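Long-range contact in decapping and exoribonuclease protein 1 (Kluyveromyces lactis, PDB 4GPS), which removes NAD and other caps from the 5' ends of RNAs and degrades RNA as a metal-dependent 5'-3' exoribonuclease: residues N172-I185 with S268-M281. Numbering follows the deposited sequence.
With CIT (citric acid), chain B.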
loop_
_atom_site.group_PDB
_atom_site.type_symbol
_atom_site.label_atom_id
_atom_site.label_comp_id
_atom_site.label_asym_id
_atom_site.label_seq_id
_atom_site.Cartn_x
_atom_site.Cartn_y
_atom_site.Cartn_z
ATOM N N ASN A 172 -20.708 5.441 -5.659
ATOM C CA ASN A 172 -21.382 5.372 -6.948
ATOM C C ASN A 172 -22.252 4.106 -6.943
ATOM O O ASN A 172 -21.741 3.006 -7.073
ATOM C CB ASN A 172 -20.319 5.323 -8.040
ATOM C CG ASN A 172 -20.898 5.237 -9.447
ATOM O OD1 ASN A 172 -20.221 5.599 -10.398
ATOM N ND2 ASN A 172 -22.108 4.736 -9.591
ATOM N N PRO A 173 -23.581 4.262 -6.821
ATOM C CA PRO A 173 -24.547 3.150 -6.781
ATOM C C PRO A 173 -24.574 2.278 -8.026
ATOM O O PRO A 173 -25.187 1.215 -8.036
ATOM C CB PRO A 173 -25.893 3.857 -6.553
ATOM C CG PRO A 173 -25.759 5.056 -7.349
ATOM C CD PRO A 173 -24.277 5.529 -7.109
ATOM N N GLU A 174 -23.908 2.736 -9.075
ATOM C CA GLU A 174 -23.863 2.020 -10.341
ATOM C C GLU A 174 -22.643 1.096 -10.471
ATOM O O GLU A 174 -22.464 0.449 -11.508
ATOM C CB GLU A 174 -23.831 3.039 -11.466
ATOM C CG GLU A 174 -24.589 2.643 -12.684
ATOM C CD GLU A 174 -25.829 3.454 -12.816
ATOM O OE1 GLU A 174 -25.737 4.661 -13.132
ATOM O OE2 GLU A 174 -26.903 2.880 -12.583
ATOM N N LYS A 175 -21.800 1.061 -9.434
ATOM C CA LYS A 175 -20.604 0.226 -9.441
ATOM C C LYS A 175 -20.473 -0.581 -8.161
ATOM O O LYS A 175 -21.165 -0.321 -7.181
ATOM C CB LYS A 175 -19.363 1.108 -9.615
ATOM C CG LYS A 175 -19.385 1.894 -10.914
ATOM C CD LYS A 175 -18.309 2.951 -10.991
ATOM C CE LYS A 175 -16.992 2.339 -11.377
ATOM N NZ LYS A 175 -15.981 3.432 -11.541
ATOM N N THR A 176 -19.621 -1.594 -8.177
ATOM C CA THR A 176 -19.361 -2.372 -6.956
ATOM C C THR A 176 -18.116 -1.689 -6.349
ATOM O O THR A 176 -17.137 -1.420 -7.056
ATOM C CB THR A 176 -19.000 -3.842 -7.272
ATOM O OG1 THR A 176 -20.130 -4.507 -7.855
ATOM C CG2 THR A 176 -18.591 -4.586 -6.000
ATOM N N THR A 177 -18.154 -1.358 -5.066
ATOM C CA THR A 177 -16.993 -0.731 -4.443
ATOM C C THR A 177 -16.340 -1.736 -3.506
ATOM O O THR A 177 -17.049 -2.363 -2.732
ATOM C CB THR A 177 -17.395 0.511 -3.588
ATOM O OG1 THR A 177 -18.054 1.479 -4.412
ATOM C CG2 THR A 177 -16.151 1.162 -2.993
ATOM N N PHE A 178 -15.026 -1.955 -3.608
ATOM C CA PHE A 178 -14.355 -2.837 -2.629
ATOM C C PHE A 178 -13.854 -1.861 -1.575
ATOM O O PHE A 178 -13.274 -0.816 -1.923
ATOM C CB PHE A 178 -13.148 -3.588 -3.201
ATOM C CG PHE A 178 -13.508 -4.707 -4.133
ATOM C CD1 PHE A 178 -13.889 -4.440 -5.454
ATOM C CD2 PHE A 178 -13.431 -6.027 -3.710
ATOM C CE1 PHE A 178 -14.184 -5.463 -6.341
ATOM C CE2 PHE A 178 -13.723 -7.057 -4.590
ATOM C CZ PHE A 178 -14.100 -6.778 -5.915
ATOM N N VAL A 179 -14.101 -2.193 -0.308
ATOM C CA VAL A 179 -13.724 -1.373 0.856
ATOM C C VAL A 179 -12.590 -2.089 1.592
ATOM O O VAL A 179 -12.752 -3.215 2.022
ATOM C CB VAL A 179 -14.948 -1.228 1.781
ATOM C CG1 VAL A 179 -14.649 -0.298 2.962
ATOM C CG2 VAL A 179 -16.127 -0.708 0.950
ATOM N N SER A 180 -11.449 -1.442 1.784
ATOM C CA SER A 180 -10.356 -2.176 2.395
ATOM C C SER A 180 -9.183 -1.345 2.921
ATOM O O SER A 180 -9.024 -0.190 2.538
ATOM C CB SER A 180 -9.849 -3.168 1.324
ATOM O OG SER A 180 -8.666 -3.828 1.707
ATOM N N LEU A 181 -8.369 -1.924 3.813
ATOM C CA LEU A 181 -7.157 -1.234 4.244
ATOM C C LEU A 181 -6.218 -1.389 3.028
ATOM O O LEU A 181 -6.295 -2.394 2.300
ATOM C CB LEU A 181 -6.532 -1.922 5.438
ATOM C CG LEU A 181 -7.481 -1.990 6.622
ATOM C CD1 LEU A 181 -6.918 -2.968 7.668
ATOM C CD2 LEU A 181 -7.702 -0.568 7.168
ATOM N N ARG A 182 -5.353 -0.404 2.793
ATOM C CA ARG A 182 -4.438 -0.456 1.664
ATOM C C ARG A 182 -3.577 -1.734 1.617
ATOM O O ARG A 182 -3.332 -2.289 0.550
ATOM C CB ARG A 182 -3.525 0.762 1.675
ATOM C CG ARG A 182 -2.597 0.792 0.487
ATOM C CD ARG A 182 -1.863 2.100 0.400
ATOM N NE ARG A 182 -1.098 2.268 1.610
ATOM C CZ ARG A 182 -0.249 3.258 1.797
ATOM N NH1 ARG A 182 -0.062 4.154 0.837
ATOM N NH2 ARG A 182 0.392 3.364 2.947
ATOM N N HIS A 183 -3.120 -2.189 2.777
ATOM C CA HIS A 183 -2.294 -3.385 2.885
ATOM C C HIS A 183 -2.857 -4.572 2.091
ATOM O O HIS A 183 -2.110 -5.280 1.426
ATOM C CB HIS A 183 -2.142 -3.789 4.367
ATOM C CG HIS A 183 -0.965 -4.666 4.627
ATOM N ND1 HIS A 183 0.304 -4.166 4.841
ATOM C CD2 HIS A 183 -0.837 -6.018 4.617
ATOM C CE1 HIS A 183 1.163 -5.168 4.948
ATOM N NE2 HIS A 183 0.498 -6.303 4.815
ATOM N N HIS A 184 -4.165 -4.804 2.160
ATOM C CA HIS A 184 -4.740 -5.943 1.442
ATOM C C HIS A 184 -4.855 -5.735 -0.046
ATOM O O HIS A 184 -4.850 -6.715 -0.790
ATOM C CB HIS A 184 -6.104 -6.332 1.993
ATOM C CG HIS A 184 -6.087 -6.635 3.450
ATOM N ND1 HIS A 184 -5.102 -7.406 4.033
ATOM C CD2 HIS A 184 -6.886 -6.214 4.457
ATOM C CE1 HIS A 184 -5.291 -7.439 5.340
ATOM N NE2 HIS A 184 -6.366 -6.724 5.623
ATOM N N ILE A 185 -4.979 -4.481 -0.491
ATOM C CA ILE A 185 -5.056 -4.252 -1.914
ATOM C C ILE A 185 -3.627 -4.521 -2.406
ATOM O O ILE A 185 -3.411 -5.235 -3.375
ATOM C CB ILE A 185 -5.533 -2.807 -2.265
ATOM C CG1 ILE A 185 -6.937 -2.532 -1.677
ATOM C CG2 ILE A 185 -5.622 -2.669 -3.757
ATOM C CD1 ILE A 185 -7.962 -3.579 -2.102
ATOM N N SER A 268 -11.344 4.933 -9.016
ATOM C CA SER A 268 -12.027 4.066 -9.956
ATOM C C SER A 268 -11.017 3.104 -10.551
ATOM O O SER A 268 -9.901 3.491 -10.915
ATOM C CB SER A 268 -12.675 4.917 -11.052
ATOM O OG SER A 268 -13.472 4.122 -11.887
ATOM N N LEU A 269 -11.407 1.843 -10.625
ATOM C CA LEU A 269 -10.549 0.827 -11.175
ATOM C C LEU A 269 -11.119 0.367 -12.518
ATOM O O LEU A 269 -10.370 0.094 -13.472
ATOM C CB LEU A 269 -10.458 -0.317 -10.151
ATOM C CG LEU A 269 -10.325 -1.835 -10.303
ATOM C CD1 LEU A 269 -9.989 -2.309 -11.679
ATOM C CD2 LEU A 269 -9.269 -2.275 -9.338
ATOM N N ASN A 270 -12.450 0.354 -12.577
ATOM C CA ASN A 270 -13.242 -0.104 -13.721
ATOM C C ASN A 270 -14.464 0.709 -13.985
ATOM O O ASN A 270 -14.844 1.566 -13.217
ATOM C CB ASN A 270 -13.829 -1.494 -13.443
ATOM C CG ASN A 270 -13.066 -2.532 -14.076
ATOM O OD1 ASN A 270 -12.035 -2.245 -14.680
ATOM N ND2 ASN A 270 -13.523 -3.760 -13.967
ATOM N N ASP A 271 -15.138 0.325 -15.052
ATOM C CA ASP A 271 -16.394 0.930 -15.376
ATOM C C ASP A 271 -17.403 0.249 -14.454
ATOM O O ASP A 271 -18.546 0.669 -14.366
ATOM C CB ASP A 271 -16.728 0.672 -16.838
ATOM C CG ASP A 271 -16.218 1.776 -17.745
ATOM O OD1 ASP A 271 -16.189 1.559 -18.978
ATOM O OD2 ASP A 271 -15.860 2.865 -17.226
ATOM N N GLU A 272 -16.969 -0.801 -13.754
ATOM C CA GLU A 272 -17.875 -1.516 -12.853
ATOM C C GLU A 272 -17.385 -1.539 -11.397
ATOM O O GLU A 272 -18.147 -1.859 -10.475
ATOM C CB GLU A 272 -18.038 -2.964 -13.325
ATOM C CG GLU A 272 -18.691 -3.152 -14.684
ATOM C CD GLU A 272 -18.545 -4.575 -15.204
ATOM O OE1 GLU A 272 -18.608 -5.532 -14.399
ATOM O OE2 GLU A 272 -18.372 -4.748 -16.430
ATOM N N ILE A 273 -16.129 -1.148 -11.196
ATOM C CA ILE A 273 -15.499 -1.234 -9.890
ATOM C C ILE A 273 -14.795 0.022 -9.337
ATOM O O ILE A 273 -14.012 0.634 -10.039
ATOM C CB ILE A 273 -14.439 -2.381 -9.955
ATOM C CG1 ILE A 273 -15.129 -3.708 -10.239
ATOM C CG2 ILE A 273 -13.589 -2.418 -8.681
ATOM C CD1 ILE A 273 -14.119 -4.816 -10.642
ATOM N N ASP A 274 -15.076 0.384 -8.078
ATOM C CA ASP A 274 -14.406 1.503 -7.404
ATOM C C ASP A 274 -13.736 0.893 -6.182
ATOM O O ASP A 274 -14.105 -0.197 -5.761
ATOM C CB ASP A 274 -15.374 2.593 -6.879
ATOM C CG ASP A 274 -15.880 3.514 -7.960
ATOM O OD1 ASP A 274 -15.222 3.613 -9.009
ATOM O OD2 ASP A 274 -16.943 4.144 -7.751
ATOM N N LEU A 275 -12.780 1.620 -5.604
ATOM C CA LEU A 275 -12.093 1.192 -4.403
ATOM C C LEU A 275 -12.161 2.301 -3.345
ATOM O O LEU A 275 -11.949 3.472 -3.663
ATOM C CB LEU A 275 -10.620 0.914 -4.691
ATOM C CG LEU A 275 -10.156 -0.286 -5.494
ATOM C CD1 LEU A 275 -8.698 -0.572 -5.069
ATOM C CD2 LEU A 275 -11.049 -1.496 -5.250
ATOM N N LEU A 276 -12.473 1.950 -2.098
ATOM C CA LEU A 276 -12.494 2.934 -1.009
ATOM C C LEU A 276 -11.442 2.315 -0.083
ATOM O O LEU A 276 -11.672 1.280 0.520
ATOM C CB LEU A 276 -13.856 2.982 -0.326
ATOM C CG LEU A 276 -13.897 3.944 0.850
ATOM C CD1 LEU A 276 -13.834 5.380 0.374
ATOM C CD2 LEU A 276 -15.186 3.730 1.599
ATOM N N ILE A 277 -10.301 2.979 0.017
ATOM C CA ILE A 277 -9.148 2.508 0.734
ATOM C C ILE A 277 -8.724 3.360 1.911
ATOM O O ILE A 277 -8.780 4.604 1.852
ATOM C CB ILE A 277 -7.947 2.451 -0.265
ATOM C CG1 ILE A 277 -8.179 1.361 -1.287
ATOM C CG2 ILE A 277 -6.642 2.233 0.434
ATOM C CD1 ILE A 277 -7.262 1.520 -2.508
ATOM N N GLN A 278 -8.251 2.674 2.954
ATOM C CA GLN A 278 -7.727 3.328 4.153
ATOM C C GLN A 278 -6.192 3.149 4.202
ATOM O O GLN A 278 -5.692 2.024 4.147
ATOM C CB GLN A 278 -8.353 2.740 5.414
ATOM C CG GLN A 278 -7.845 3.407 6.690
ATOM C CD GLN A 278 -8.492 2.829 7.959
ATOM O OE1 GLN A 278 -7.795 2.362 8.877
ATOM N NE2 GLN A 278 -9.823 2.868 8.017
ATOM N N ALA A 279 -5.445 4.249 4.291
ATOM C CA ALA A 279 -3.983 4.152 4.333
ATOM C C ALA A 279 -3.413 4.952 5.475
ATOM O O ALA A 279 -3.850 6.065 5.746
ATOM C CB ALA A 279 -3.374 4.656 3.005
ATOM N N GLU A 280 -2.438 4.390 6.158
ATOM C CA GLU A 280 -1.815 5.126 7.232
ATOM C C GLU A 280 -0.702 5.937 6.572
ATOM O O GLU A 280 0.096 5.377 5.799
ATOM C CB GLU A 280 -1.232 4.177 8.281
ATOM C CG GLU A 280 -0.157 4.853 9.142
ATOM C CD GLU A 280 0.363 3.975 10.273
ATOM O OE1 GLU A 280 1.222 4.470 11.048
ATOM O OE2 GLU A 280 -0.092 2.805 10.382
ATOM N N MET A 281 -0.676 7.245 6.851
ATOM C CA MET A 281 0.334 8.155 6.316
ATOM C C MET A 281 1.280 8.500 7.448
ATOM O O MET A 281 0.839 8.897 8.527
ATOM C CB MET A 281 -0.311 9.439 5.803
ATOM C CG MET A 281 -1.455 9.190 4.823
ATOM S SD MET A 281 -0.939 8.610 3.126
ATOM C CE MET A 281 -0.918 6.873 3.378
HETATM C C1 CIT B . 2.741 -1.748 2.668
HETATM O O1 CIT B . 1.858 -2.476 2.257
HETATM O O2 CIT B . 4.028 -2.185 2.679
HETATM C C2 CIT B . 2.390 -0.352 3.181
HETATM C C3 CIT B . 1.315 -0.437 4.291
HETATM O O7 CIT B . 0.190 -1.145 3.771
HETATM C C4 CIT B . 0.887 0.987 4.728
HETATM C C5 CIT B . -0.525 1.024 5.314
HETATM O O3 CIT B . -1.435 1.447 4.646
HETATM O O4 CIT B . -0.753 0.583 6.582
HETATM C C6 CIT B . 1.889 -1.159 5.503
HETATM O O5 CIT B . 1.182 -1.897 6.173
HETATM O O6 CIT B . 3.189 -0.967 5.841
HETATM O O HOH W 1 -17.863 4.036 -5.447
HETATM O O HOH W 2 -21.117 -0.766 -13.941
HETATM O O HOH W 3 -17.229 5.922 -9.649
#
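Strands 176-181 and 273-280 run parallel, T176 beside I273 through L181 beside Q278, and show how a regular parallel ladder can be closed by a salt-bridge network at one end and reach the active site at the other. Seven backbone hydrogen bonds join the segments, from T176 N to E272 O (2.7 Å) through to R182 N to Q278 O (2.8 Å).

At the end near the turn N172-K175 the contact is ionic. K175, bent at chi3 (80°), forms a salt bridge in which NZ meets D274 OD1 at 2.6 Å from above the carboxylate plane (36° out of it). The same ammonium donates to S268 OG (2.6 Å) and weakly to N270 O. D274 OD2 instead takes water-mediated links, one water joining it to T177 OG1 and N172 N.

On the face bearing F178, I273, L275 and I277 the packing is largely apolar. F178 sets its ring edge near I273 CG2 and its CB 3.6 Å from L275 CD2, while I185, from the following helix, brings CG2 to L275 CD1 tip to tip; F381 of helix 370-393 stacks edge-to-face on F178.

At the far end A279 CB lies 3.5 Å above the centre of the R182 guanidinium. R182 NE donates to O3 (3.2 Å) of a citrate probably taken from the crystallisation liquor, and NH1 forms a salt bridge with the metal ligand E293. With E280, a substrate-binding residue by similarity, this places the C-terminal end of the strand pair at the active site of a PD-(D/E)XK nuclease fold.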